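Local coordinates for YfkN protein (Bacillus subtilis subsp. subtilis, PDB 3GVE) that belongs to the calcineurin-like metallophosphoesterases and holds a manganese and a magnesium ion side by side in its metal centre, at residues 76-90 and 113-125. Sequence-based numbering, arbitrary orientation.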
# COMPACT_ATOMS: atom_id res chain seq x y z
N VAL A 76 17.08 3.40 -7.68
CA VAL A 76 16.98 3.45 -9.12
C VAL A 76 17.29 4.86 -9.67
O VAL A 76 17.90 4.98 -10.71
CB VAL A 76 15.63 2.86 -9.63
CG1 VAL A 76 14.46 3.78 -9.37
CG2 VAL A 76 15.72 2.49 -11.09
N LYS A 77 16.90 5.90 -8.96
CA LYS A 77 17.14 7.26 -9.45
C LYS A 77 18.60 7.69 -9.28
O LYS A 77 19.17 8.23 -10.20
CB LYS A 77 16.20 8.25 -8.76
CG LYS A 77 14.76 8.09 -9.18
CD LYS A 77 13.91 9.19 -8.59
CE LYS A 77 12.45 9.03 -8.96
NZ LYS A 77 11.67 10.23 -8.51
N TYR A 78 19.17 7.45 -8.11
CA TYR A 78 20.52 7.93 -7.81
C TYR A 78 21.67 6.99 -8.14
O TYR A 78 22.79 7.42 -8.27
CB TYR A 78 20.61 8.38 -6.34
CG TYR A 78 19.91 9.69 -6.08
CD1 TYR A 78 20.63 10.88 -5.97
CD2 TYR A 78 18.54 9.75 -5.98
CE1 TYR A 78 19.98 12.08 -5.74
CE2 TYR A 78 17.90 10.93 -5.76
CZ TYR A 78 18.62 12.09 -5.64
OH TYR A 78 17.96 13.26 -5.42
N GLN A 79 21.38 5.69 -8.26
CA GLN A 79 22.42 4.69 -8.44
C GLN A 79 22.23 3.76 -9.64
O GLN A 79 22.92 2.77 -9.74
CB GLN A 79 22.59 3.89 -7.15
CG GLN A 79 22.73 4.77 -5.93
CD GLN A 79 23.12 4.02 -4.69
OE1 GLN A 79 23.08 2.80 -4.66
NE2 GLN A 79 23.48 4.74 -3.64
N LYS A 80 21.31 4.08 -10.54
CA LYS A 80 21.02 3.20 -11.67
C LYS A 80 22.27 2.79 -12.44
O LYS A 80 22.48 1.62 -12.69
CB LYS A 80 20.00 3.84 -12.62
CG LYS A 80 19.63 2.94 -13.80
CD LYS A 80 18.43 3.44 -14.58
CE LYS A 80 18.39 2.77 -15.93
NZ LYS A 80 17.38 1.70 -15.97
N ASP A 81 23.07 3.76 -12.85
CA ASP A 81 24.19 3.45 -13.72
C ASP A 81 25.21 2.53 -13.07
O ASP A 81 25.62 1.56 -13.68
CB ASP A 81 24.85 4.74 -14.23
CG ASP A 81 23.95 5.51 -15.16
OD1 ASP A 81 23.15 4.88 -15.86
OD2 ASP A 81 24.05 6.75 -15.19
N ASP A 82 25.58 2.83 -11.84
CA ASP A 82 26.55 2.00 -11.12
C ASP A 82 26.02 0.63 -10.69
O ASP A 82 26.76 -0.33 -10.61
CB ASP A 82 27.13 2.74 -9.93
CG ASP A 82 27.97 3.92 -10.33
OD1 ASP A 82 28.52 3.90 -11.44
OD2 ASP A 82 28.03 4.87 -9.55
N ILE A 83 24.71 0.53 -10.45
CA ILE A 83 24.11 -0.75 -10.14
C ILE A 83 24.11 -1.61 -11.42
O ILE A 83 24.45 -2.77 -11.39
CB ILE A 83 22.71 -0.58 -9.52
CG1 ILE A 83 22.85 -0.03 -8.09
CG2 ILE A 83 21.94 -1.90 -9.52
CD1 ILE A 83 21.51 0.44 -7.42
N ILE A 84 23.78 -1.00 -12.54
CA ILE A 84 23.73 -1.72 -13.81
C ILE A 84 25.09 -2.31 -14.22
O ILE A 84 25.17 -3.44 -14.65
CB ILE A 84 23.16 -0.82 -14.91
CG1 ILE A 84 21.63 -0.76 -14.77
CG2 ILE A 84 23.54 -1.31 -16.29
CD1 ILE A 84 20.96 0.20 -15.71
N SER A 85 26.14 -1.53 -14.01
CA SER A 85 27.50 -1.92 -14.37
C SER A 85 28.10 -2.87 -13.35
O SER A 85 29.10 -3.52 -13.61
CB SER A 85 28.38 -0.67 -14.50
OG SER A 85 28.69 -0.12 -13.24
N GLY A 86 27.48 -2.94 -12.17
CA GLY A 86 27.97 -3.80 -11.10
C GLY A 86 29.01 -3.10 -10.25
O GLY A 86 29.58 -3.68 -9.34
N THR A 87 29.24 -1.85 -10.56
CA THR A 87 30.12 -0.98 -9.80
C THR A 87 29.68 -0.72 -8.34
O THR A 87 30.48 -0.69 -7.44
CB THR A 87 30.31 0.37 -10.55
OG1 THR A 87 31.10 0.17 -11.75
CG2 THR A 87 30.80 1.53 -9.60
N LYS A 88 28.38 -0.53 -8.15
CA LYS A 88 27.84 -0.36 -6.81
C LYS A 88 26.86 -1.48 -6.60
O LYS A 88 26.15 -1.85 -7.51
CB LYS A 88 27.08 0.95 -6.70
CG LYS A 88 27.89 2.11 -6.18
CD LYS A 88 27.03 3.36 -6.06
CE LYS A 88 27.70 4.55 -6.72
NZ LYS A 88 28.13 5.56 -5.75
N THR A 89 26.85 -2.03 -5.41
CA THR A 89 25.83 -3.00 -5.03
C THR A 89 24.52 -2.28 -4.69
O THR A 89 24.52 -1.28 -4.01
CB THR A 89 26.28 -3.79 -3.80
OG1 THR A 89 27.53 -4.41 -4.08
CG2 THR A 89 25.26 -4.86 -3.43
N HIS A 90 23.40 -2.80 -5.15
CA HIS A 90 22.11 -2.22 -4.76
C HIS A 90 22.07 -2.23 -3.22
O HIS A 90 22.31 -3.24 -2.61
CB HIS A 90 20.97 -3.07 -5.33
CG HIS A 90 19.62 -2.43 -5.22
ND1 HIS A 90 19.09 -2.02 -4.02
CD2 HIS A 90 18.72 -2.10 -6.17
CE1 HIS A 90 17.90 -1.48 -4.23
NE2 HIS A 90 17.65 -1.53 -5.53
N TYR A 113 11.42 -1.56 -12.85
CA TYR A 113 12.44 -0.59 -13.23
C TYR A 113 13.23 -1.03 -14.47
O TYR A 113 14.25 -0.45 -14.80
CB TYR A 113 13.37 -0.32 -12.05
CG TYR A 113 12.68 0.33 -10.87
CD1 TYR A 113 11.70 1.28 -11.07
CD2 TYR A 113 13.02 0.01 -9.58
CE1 TYR A 113 11.07 1.88 -10.01
CE2 TYR A 113 12.38 0.62 -8.51
CZ TYR A 113 11.42 1.56 -8.74
OH TYR A 113 10.79 2.15 -7.68
N GLY A 114 12.73 -2.06 -15.14
CA GLY A 114 13.33 -2.52 -16.38
C GLY A 114 14.29 -3.68 -16.20
O GLY A 114 14.77 -3.94 -15.13
N LEU A 115 14.57 -4.38 -17.29
CA LEU A 115 15.40 -5.57 -17.27
C LEU A 115 16.87 -5.28 -16.94
O LEU A 115 17.51 -6.06 -16.28
CB LEU A 115 15.30 -6.31 -18.61
CG LEU A 115 13.95 -7.00 -18.89
CD1 LEU A 115 13.82 -7.41 -20.36
CD2 LEU A 115 13.75 -8.23 -18.00
N ASP A 116 17.40 -4.16 -17.42
CA ASP A 116 18.81 -3.87 -17.19
C ASP A 116 19.09 -3.60 -15.71
O ASP A 116 20.04 -4.11 -15.16
CB ASP A 116 19.30 -2.70 -18.04
CG ASP A 116 19.37 -3.02 -19.52
OD1 ASP A 116 19.36 -4.20 -19.91
OD2 ASP A 116 19.43 -2.06 -20.30
N PHE A 117 18.23 -2.80 -15.07
CA PHE A 117 18.39 -2.50 -13.66
C PHE A 117 18.28 -3.77 -12.83
O PHE A 117 19.03 -3.96 -11.90
CB PHE A 117 17.38 -1.46 -13.21
CG PHE A 117 17.56 -1.03 -11.78
CD1 PHE A 117 18.59 -0.17 -11.42
CD2 PHE A 117 16.72 -1.50 -10.80
CE1 PHE A 117 18.75 0.23 -10.10
CE2 PHE A 117 16.88 -1.09 -9.50
CZ PHE A 117 17.90 -0.22 -9.16
N LEU A 118 17.38 -4.66 -13.21
CA LEU A 118 17.24 -5.91 -12.49
C LEU A 118 18.50 -6.78 -12.63
O LEU A 118 18.95 -7.36 -11.67
CB LEU A 118 15.99 -6.68 -12.97
CG LEU A 118 15.71 -8.01 -12.26
CD1 LEU A 118 15.69 -7.82 -10.75
CD2 LEU A 118 14.39 -8.61 -12.76
N ASP A 119 19.03 -6.87 -13.84
CA ASP A 119 20.27 -7.61 -14.06
C ASP A 119 21.38 -7.01 -13.19
O ASP A 119 22.13 -7.73 -12.58
CB ASP A 119 20.70 -7.59 -15.53
CG ASP A 119 19.89 -8.55 -16.41
OD1 ASP A 119 19.31 -9.52 -15.92
OD2 ASP A 119 19.88 -8.30 -17.62
N GLY A 120 21.47 -5.70 -13.15
CA GLY A 120 22.50 -5.04 -12.36
C GLY A 120 22.33 -5.31 -10.88
O GLY A 120 23.28 -5.52 -10.17
N THR A 121 21.08 -5.32 -10.43
CA THR A 121 20.75 -5.59 -9.02
C THR A 121 21.22 -6.98 -8.61
O THR A 121 21.82 -7.15 -7.57
CB THR A 121 19.23 -5.43 -8.77
OG1 THR A 121 18.87 -4.06 -8.93
CG2 THR A 121 18.85 -5.86 -7.36
N ILE A 122 20.94 -7.96 -9.46
CA ILE A 122 21.31 -9.34 -9.23
C ILE A 122 22.84 -9.52 -9.16
O ILE A 122 23.33 -10.33 -8.39
CB ILE A 122 20.69 -10.26 -10.32
CG1 ILE A 122 19.17 -10.31 -10.15
CG2 ILE A 122 21.25 -11.66 -10.27
CD1 ILE A 122 18.42 -10.90 -11.36
N LYS A 123 23.58 -8.76 -9.96
CA LYS A 123 25.05 -8.89 -10.03
C LYS A 123 25.74 -8.75 -8.69
O LYS A 123 26.75 -9.36 -8.44
CB LYS A 123 25.66 -7.83 -10.96
CG LYS A 123 25.36 -8.02 -12.41
CD LYS A 123 25.92 -6.88 -13.26
CE LYS A 123 25.39 -7.00 -14.67
NZ LYS A 123 26.05 -6.10 -15.58
N GLY A 124 25.19 -7.89 -7.84
CA GLY A 124 25.74 -7.61 -6.54
C GLY A 124 25.42 -8.59 -5.39
O GLY A 124 25.99 -8.45 -4.32
N ALA A 125 24.47 -9.54 -5.61
CA ALA A 125 24.14 -10.49 -4.57
C ALA A 125 25.22 -11.52 -4.41
O ALA A 125 25.72 -12.12 -5.45
CB ALA A 125 22.83 -11.13 -4.89
O HOH W 1 14.60 2.35 -14.90
O HOH W 2 22.78 -4.80 -16.13
O HOH W 3 25.34 -4.14 -8.74
O HOH W 4 28.26 -7.02 -3.89
O HOH W 5 23.56 -5.17 -6.77
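V76, I83 and I84 on helix 70-85 pack against F117 and G120 on helix 115-123 in a close helix-helix crossing on the flank of the phosphoesterase domain, with the side chain of Y113 about 13 Å from the bound manganese ion. The segment axes approach to 7.2 Å at 64°, and the near point is I84 over G120, whose CA atoms lie 3.8 Å apart; I83 O comes to 3.1 Å from G120 CA, so the two backbones meet directly. The V76 side chain is wedged between two rings. Its CG1 sits over the face of Y113, 3.8 Å from the ring centroid, and CG2 lies equally squarely above F117, a pair of CH-pi contacts made by the two branches of one valine. With CG anti to its backbone N (chi1 -176°), F117 reaches in between the helices, where I83 CD1 packs 3.9 Å from CE1. T121 OG1 lies towards the rim of the opposite face of F117 from V76 and donates to F117 O from above the carbonyl plane, while T121 N bonds to the same oxygen from the other side.

In the calcineurin-like phosphoesterase fold, helices such as these flank the central beta sheets. H90, which leads into helix 91-98 and caps I92 N through ND1, sets CD2 3.6 Å from F117 CZ; the two rings meet rim to rim, their planes at 63°. Near the end of helix 70-85, the extended K123 side chain brings NZ to I84 O at 3.0 Å, nearly in line with the carbonyl. Elsewhere water joins the segments: one molecule accepts from K80 NZ and donates to Y113 O, and another links T89 OG1 with G124 O, a carbonyl that also receives N97 ND2.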